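PDB 6M4K: alpha-amylase from Eisenia fetida, which probably hydrolyses internal alpha-1,4-glucosidic bonds in starch, glycogen and related polysaccharides. Local coordinates for residues 16-21 / 338-343; 255-260 / 294-299. One frame throughout, in Å; residues are numbered along the deposited sequence.

Contact 1 (16-21 / 338-343)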
loop_
_atom_site.group_PDB
_atom_site.type_symbol
_atom_site.label_atom_id
_atom_site.label_comp_id
_atom_site.label_asym_id
_atom_site.label_seq_id
_atom_site.Cartn_x
_atom_site.Cartn_y
_atom_site.Cartn_z
ATOM N N ARG A 16 -11.448 -3.070 -12.775
ATOM C CA ARG A 16 -10.379 -3.286 -11.810
ATOM C C ARG A 16 -9.848 -1.944 -11.330
ATOM O O ARG A 16 -9.797 -0.971 -12.089
ATOM C CB ARG A 16 -9.234 -4.090 -12.432
ATOM C CG ARG A 16 -9.719 -5.372 -13.048
ATOM C CD ARG A 16 -8.604 -6.209 -13.612
ATOM N NE ARG A 16 -9.143 -7.405 -14.254
ATOM C CZ ARG A 16 -8.450 -8.239 -15.022
ATOM N NH1 ARG A 16 -7.158 -8.023 -15.252
ATOM N NH2 ARG A 16 -9.048 -9.298 -15.554
ATOM N N ASP A 17 -9.424 -1.897 -10.065
ATOM C CA ASP A 17 -9.003 -0.631 -9.474
ATOM C C ASP A 17 -8.020 -0.799 -8.311
ATOM O O ASP A 17 -7.050 -0.048 -8.198
ATOM C CB ASP A 17 -10.260 0.133 -9.023
ATOM C CG ASP A 17 -9.979 1.563 -8.633
ATOM O OD1 ASP A 17 -9.307 2.286 -9.406
ATOM O OD2 ASP A 17 -10.446 1.987 -7.555
ATOM N N VAL A 18 -8.273 -1.754 -7.419
ATOM C CA VAL A 18 -7.529 -1.869 -6.163
ATOM C C VAL A 18 -6.185 -2.531 -6.429
ATOM O O VAL A 18 -6.082 -3.451 -7.240
ATOM C CB VAL A 18 -8.376 -2.674 -5.158
ATOM C CG1 VAL A 18 -7.593 -2.953 -3.880
ATOM C CG2 VAL A 18 -9.660 -1.940 -4.840
ATOM N N ILE A 19 -5.147 -2.071 -5.744
ATOM C CA ILE A 19 -3.831 -2.688 -5.885
ATOM C C ILE A 19 -3.418 -3.357 -4.571
ATOM O O ILE A 19 -4.001 -3.118 -3.508
ATOM C CB ILE A 19 -2.780 -1.692 -6.399
ATOM C CG1 ILE A 19 -2.568 -0.583 -5.383
ATOM C CG2 ILE A 19 -3.238 -1.109 -7.758
ATOM C CD1 ILE A 19 -1.375 0.306 -5.705
ATOM N N VAL A 20 -2.419 -4.238 -4.662
ATOM C CA VAL A 20 -1.987 -5.065 -3.536
ATOM C C VAL A 20 -0.473 -4.976 -3.407
ATOM O O VAL A 20 0.248 -5.121 -4.399
ATOM C CB VAL A 20 -2.404 -6.540 -3.716
ATOM C CG1 VAL A 20 -1.915 -7.376 -2.528
ATOM C CG2 VAL A 20 -3.895 -6.666 -3.894
ATOM N N HIS A 21 0.018 -4.796 -2.186
ATOM C CA HIS A 21 1.454 -4.850 -1.937
ATOM C C HIS A 21 1.825 -6.282 -1.577
ATOM O O HIS A 21 1.525 -6.742 -0.471
ATOM C CB HIS A 21 1.819 -3.925 -0.791
ATOM C CG HIS A 21 3.289 -3.837 -0.543
ATOM N ND1 HIS A 21 3.808 -3.296 0.612
ATOM C CD2 HIS A 21 4.346 -4.175 -1.316
ATOM C CE1 HIS A 21 5.127 -3.321 0.548
ATOM N NE2 HIS A 21 5.479 -3.849 -0.613
ATOM N N GLY A 338 -9.692 8.046 -2.492
ATOM C CA GLY A 338 -8.329 7.620 -2.717
ATOM C C GLY A 338 -8.216 6.373 -3.568
ATOM O O GLY A 338 -9.172 5.635 -3.803
ATOM N N HIS A 339 -6.997 6.141 -4.041
ATOM C CA HIS A 339 -6.649 4.894 -4.706
ATOM C C HIS A 339 -6.255 3.883 -3.634
ATOM O O HIS A 339 -5.265 4.090 -2.926
ATOM C CB HIS A 339 -5.486 5.122 -5.667
ATOM C CG HIS A 339 -5.208 3.948 -6.546
ATOM N ND1 HIS A 339 -4.009 3.762 -7.199
ATOM C CD2 HIS A 339 -5.993 2.902 -6.885
ATOM C CE1 HIS A 339 -4.073 2.649 -7.907
ATOM N NE2 HIS A 339 -5.267 2.109 -7.737
ATOM N N VAL A 340 -7.013 2.796 -3.529
ATOM C CA VAL A 340 -6.869 1.853 -2.413
ATOM C C VAL A 340 -5.796 0.812 -2.703
ATOM O O VAL A 340 -5.830 0.133 -3.738
ATOM C CB VAL A 340 -8.200 1.157 -2.106
ATOM C CG1 VAL A 340 -8.001 0.099 -1.011
ATOM C CG2 VAL A 340 -9.259 2.183 -1.697
ATOM N N ARG A 341 -4.861 0.667 -1.759
ATOM C CA ARG A 341 -3.869 -0.397 -1.764
ATOM C C ARG A 341 -4.094 -1.265 -0.530
ATOM O O ARG A 341 -4.233 -0.746 0.585
ATOM C CB ARG A 341 -2.458 0.199 -1.730
ATOM C CG ARG A 341 -1.345 -0.848 -1.739
ATOM C CD ARG A 341 0.032 -0.221 -1.553
ATOM N NE ARG A 341 0.171 0.375 -0.225
ATOM C CZ ARG A 341 1.108 1.260 0.120
ATOM N NH1 ARG A 341 2.013 1.660 -0.757
ATOM N NH2 ARG A 341 1.147 1.753 1.358
ATOM N N LEU A 342 -4.149 -2.578 -0.727
ATOM C CA LEU A 342 -4.200 -3.532 0.379
ATOM C C LEU A 342 -2.813 -4.101 0.643
ATOM O O LEU A 342 -2.129 -4.547 -0.285
ATOM C CB LEU A 342 -5.137 -4.698 0.053
ATOM C CG LEU A 342 -6.566 -4.389 -0.386
ATOM C CD1 LEU A 342 -7.401 -5.661 -0.415
ATOM C CD2 LEU A 342 -7.210 -3.368 0.526
ATOM N N MET A 343 -2.411 -4.101 1.905
ATOM C CA MET A 343 -1.199 -4.795 2.307
ATOM C C MET A 343 -1.398 -6.306 2.201
ATOM O O MET A 343 -2.489 -6.831 2.443
ATOM C CB MET A 343 -0.900 -4.424 3.763
ATOM C CG MET A 343 0.346 -5.069 4.353
ATOM S SD MET A 343 1.795 -4.544 3.430
ATOM C CE MET A 343 3.022 -5.615 4.191
HETATM O O HOH W 1 -9.465 2.945 -5.103
#
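His339 turns its imidazole across to segment 16-21 and donates from NE2 to Asp17 O at 2.8 Å. The oxygen lies at the ring edge, nearly in the ring plane, although the bond is bent at the hydrogen (144°). CG of His339 is anti to the backbone N (chi1 -171°), and this brings the ring over to Asp17. Its other nitrogen, ND1, bonds to Tyr232 OH and Tyr10 stacks on the ring, so its rotation is fixed. Ile19 crosses this histidine at about a right angle, CG2 resting 3.8 Å from His339 NE2, while its other branch, CG1, packs 3.7 Å from CB of Arg341. The arginine chain runs on past Ile19 and bends at chi3, with NH1 reaching Gln46. Further along, the side chains of His21 and Met343 lie side by side and point the same way, Met343 SD 3.7 Å from His21 ND1 and oblique to the ring. On the other face, Val18 CG1 meets Leu342 CG at 3.9 Å. A parallel ladder joins the backbones: Ile19 N to Val340 O, Leu342 N to Ile19 O at 2.8 Å, and His21 N to Leu342 O. Where the ladder starts, a water links Asp17 OD2 to Gly338 O and Val340 N; Asp17 OD1 bonds to Tyr10 OH, and OD2 also to His398 NE2. Strands 19-22 and 339-344 are the first and last of the eight, so this pairing closes the TIM barrel. Ile19 and Arg341 face its interior; Val340 packs on helix 322-334, Leu342 on helix 389-401, and Val18 on both.

Contact 2 (255-260 / 294-299)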
loop_
_atom_site.group_PDB
_atom_site.type_symbol
_atom_site.label_atom_id
_atom_site.label_comp_id
_atom_site.label_asym_id
_atom_site.label_seq_id
_atom_site.Cartn_x
_atom_site.Cartn_y
_atom_site.Cartn_z
ATOM N N ARG A 255 0.518 11.148 -7.264
ATOM C CA ARG A 255 -0.215 10.902 -6.033
ATOM C C ARG A 255 0.742 10.771 -4.851
ATOM O O ARG A 255 1.955 10.598 -5.013
ATOM C CB ARG A 255 -1.101 9.664 -6.162
ATOM C CG ARG A 255 -2.322 9.906 -7.036
ATOM C CD ARG A 255 -3.312 8.766 -6.917
ATOM N NE ARG A 255 -4.399 8.911 -7.882
ATOM C CZ ARG A 255 -5.691 8.942 -7.574
ATOM N NH1 ARG A 255 -6.090 8.828 -6.318
ATOM N NH2 ARG A 255 -6.588 9.100 -8.535
ATOM N N VAL A 256 0.182 10.886 -3.647
ATOM C CA VAL A 256 0.940 10.846 -2.405
ATOM C C VAL A 256 0.246 9.892 -1.448
ATOM O O VAL A 256 -0.986 9.889 -1.347
ATOM C CB VAL A 256 1.078 12.255 -1.785
ATOM C CG1 VAL A 256 1.858 12.196 -0.489
ATOM C CG2 VAL A 256 1.751 13.211 -2.783
ATOM N N THR A 257 1.038 9.071 -0.765
ATOM C CA THR A 257 0.521 8.241 0.317
ATOM C C THR A 257 -0.096 9.118 1.394
ATOM O O THR A 257 0.563 10.010 1.936
ATOM C CB THR A 257 1.679 7.467 0.957
ATOM O OG1 THR A 257 2.701 8.397 1.363
ATOM C CG2 THR A 257 2.281 6.455 -0.008
ATOM N N GLU A 258 -1.345 8.832 1.755
ATOM C CA GLU A 258 -2.006 9.580 2.824
ATOM C C GLU A 258 -1.973 8.752 4.109
ATOM O O GLU A 258 -2.861 7.934 4.369
ATOM C CB GLU A 258 -3.418 9.977 2.405
ATOM C CG GLU A 258 -4.222 10.726 3.481
ATOM C CD GLU A 258 -3.479 11.911 4.081
ATOM O OE1 GLU A 258 -3.856 13.074 3.791
ATOM O OE2 GLU A 258 -2.531 11.688 4.865
ATOM N N PHE A 259 -0.925 8.952 4.913
ATOM C CA PHE A 259 -0.817 8.227 6.173
ATOM C C PHE A 259 -1.862 8.659 7.202
ATOM O O PHE A 259 -2.136 7.913 8.150
ATOM C CB PHE A 259 0.600 8.369 6.731
ATOM C CG PHE A 259 1.604 7.483 6.052
ATOM C CD1 PHE A 259 2.224 7.876 4.867
ATOM C CD2 PHE A 259 1.904 6.234 6.585
ATOM C CE1 PHE A 259 3.139 7.044 4.240
ATOM C CE2 PHE A 259 2.816 5.398 5.960
ATOM C CZ PHE A 259 3.432 5.798 4.789
ATOM N N LYS A 260 -2.473 9.835 7.042
ATOM C CA LYS A 260 -3.535 10.205 7.977
ATOM C C LYS A 260 -4.731 9.277 7.860
ATOM O O LYS A 260 -5.465 9.088 8.830
ATOM C CB LYS A 260 -3.989 11.650 7.746
ATOM C CG LYS A 260 -2.916 12.687 8.033
ATOM C CD LYS A 260 -3.339 14.069 7.514
ATOM C CE LYS A 260 -2.257 15.121 7.759
ATOM N NZ LYS A 260 -2.636 16.423 7.133
ATOM N N ASP A 294 -5.750 12.963 -5.119
ATOM C CA ASP A 294 -4.310 13.074 -4.925
ATOM C C ASP A 294 -3.738 11.954 -4.063
ATOM O O ASP A 294 -2.520 11.920 -3.847
ATOM C CB ASP A 294 -3.975 14.406 -4.257
ATOM C CG ASP A 294 -4.244 15.596 -5.145
ATOM O OD1 ASP A 294 -3.980 15.531 -6.359
ATOM O OD2 ASP A 294 -4.731 16.600 -4.603
ATOM N N ALA A 295 -4.575 11.050 -3.558
ATOM C CA ALA A 295 -4.197 10.185 -2.449
ATOM C C ALA A 295 -4.103 8.727 -2.861
ATOM O O ALA A 295 -4.934 8.213 -3.619
ATOM C CB ALA A 295 -5.209 10.292 -1.304
ATOM N N LEU A 296 -3.086 8.073 -2.312
ATOM C CA LEU A 296 -2.971 6.626 -2.253
ATOM C C LEU A 296 -3.245 6.262 -0.799
ATOM O O LEU A 296 -2.575 6.774 0.103
ATOM C CB LEU A 296 -1.556 6.237 -2.675
ATOM C CG LEU A 296 -1.134 4.788 -2.932
ATOM C CD1 LEU A 296 -1.041 3.962 -1.641
ATOM C CD2 LEU A 296 -1.982 4.080 -3.995
ATOM N N VAL A 297 -4.257 5.414 -0.570
ATOM C CA VAL A 297 -4.756 5.149 0.774
ATOM C C VAL A 297 -4.618 3.662 1.090
ATOM O O VAL A 297 -4.557 2.810 0.203
ATOM C CB VAL A 297 -6.208 5.647 0.993
ATOM C CG1 VAL A 297 -6.314 7.130 0.651
ATOM C CG2 VAL A 297 -7.204 4.860 0.158
ATOM N N PHE A 298 -4.576 3.367 2.389
ATOM C CA PHE A 298 -4.265 2.021 2.873
ATOM C C PHE A 298 -4.449 2.007 4.384
ATOM O O PHE A 298 -4.246 3.024 5.055
ATOM C CB PHE A 298 -2.818 1.605 2.509
ATOM C CG PHE A 298 -1.791 2.635 2.894
ATOM C CD1 PHE A 298 -1.553 3.725 2.067
ATOM C CD2 PHE A 298 -1.097 2.556 4.096
ATOM C CE1 PHE A 298 -0.647 4.714 2.423
ATOM C CE2 PHE A 298 -0.163 3.540 4.445
ATOM C CZ PHE A 298 0.053 4.624 3.605
ATOM N N ILE A 299 -4.821 0.837 4.915
ATOM C CA ILE A 299 -4.968 0.697 6.363
ATOM C C ILE A 299 -3.609 0.600 7.045
ATOM O O ILE A 299 -3.370 1.254 8.073
ATOM C CB ILE A 299 -5.886 -0.491 6.700
ATOM C CG1 ILE A 299 -7.273 -0.267 6.081
ATOM C CG2 ILE A 299 -5.974 -0.708 8.223
ATOM C CD1 ILE A 299 -7.940 1.065 6.444
HETATM O O HOH W 2 -2.858 5.340 5.604
#
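Phe298 drives the edge of its ring into the face of Phe259, a T-shaped pair with planes at 85° and CZ of Phe298 over the centre of the Phe259 ring, 3.7 Å from CE2 of Phe259. Phe298 CG lies between its own backbone N and carbonyl carbon (chi1 50°), turning the ring toward the other segment, where CE1 also packs against Thr257 CB at 3.9 Å. This buried end is the tight part. Here Glu258 N donates to Leu296 O, and the Glu258 carboxylate caps the following helix: OE2 takes Lys260 N, while OE1 takes Leu290 N. Even so, a water sits over one Phe298 face, offset toward the rim, and donates to Glu258 O and Phe298 O.

The opposite end is partly exposed and packs fewer side chains together. Asp294 points its side chain away, and it is the backbone that pairs, Asp294 O accepting from Val256 N at 2.9 Å. Arg255 stretches alongside it, extended from CG to NE, and NH1 reaches Ala295 O at 3.0 Å with that oxygen close to the guanidinium plane; NE bonds to Gly8 O. With an alanine here, Ala295 O and Gly8 O would probably each lose a donor, and the flank of Asp294 O would be left less covered.

Strands 255-257 and 295-297 are the sixth and seventh of the barrel, joined right-handedly through helix 259-270 as a beta-alpha-beta unit, with strand 232-235 on one side and strand 339-344 on the other.

How the contacts relate
The two contacts are consecutive parts of one barrel wall, their centres 11 Å apart: contact 2 pairs strand 255-257 with 295-297, contact 1 strand 339-344 with 19-22. The seam between them is the pairing of 295-297 with 339-344, where His339 O lies 2.9 Å from Val297 N and Arg341 N 2.9 Å from Val297 O, both probable hydrogen bonds. Phe298 adds a cation-pi contact with Arg341. In this family the active site lies at the C-terminal ends of the barrel strands, the end toward which His21, Met343 and Phe298 lie. The side chain of Phe259 lies about 10 Å from that of His204, one of the residues binding the calcium ion.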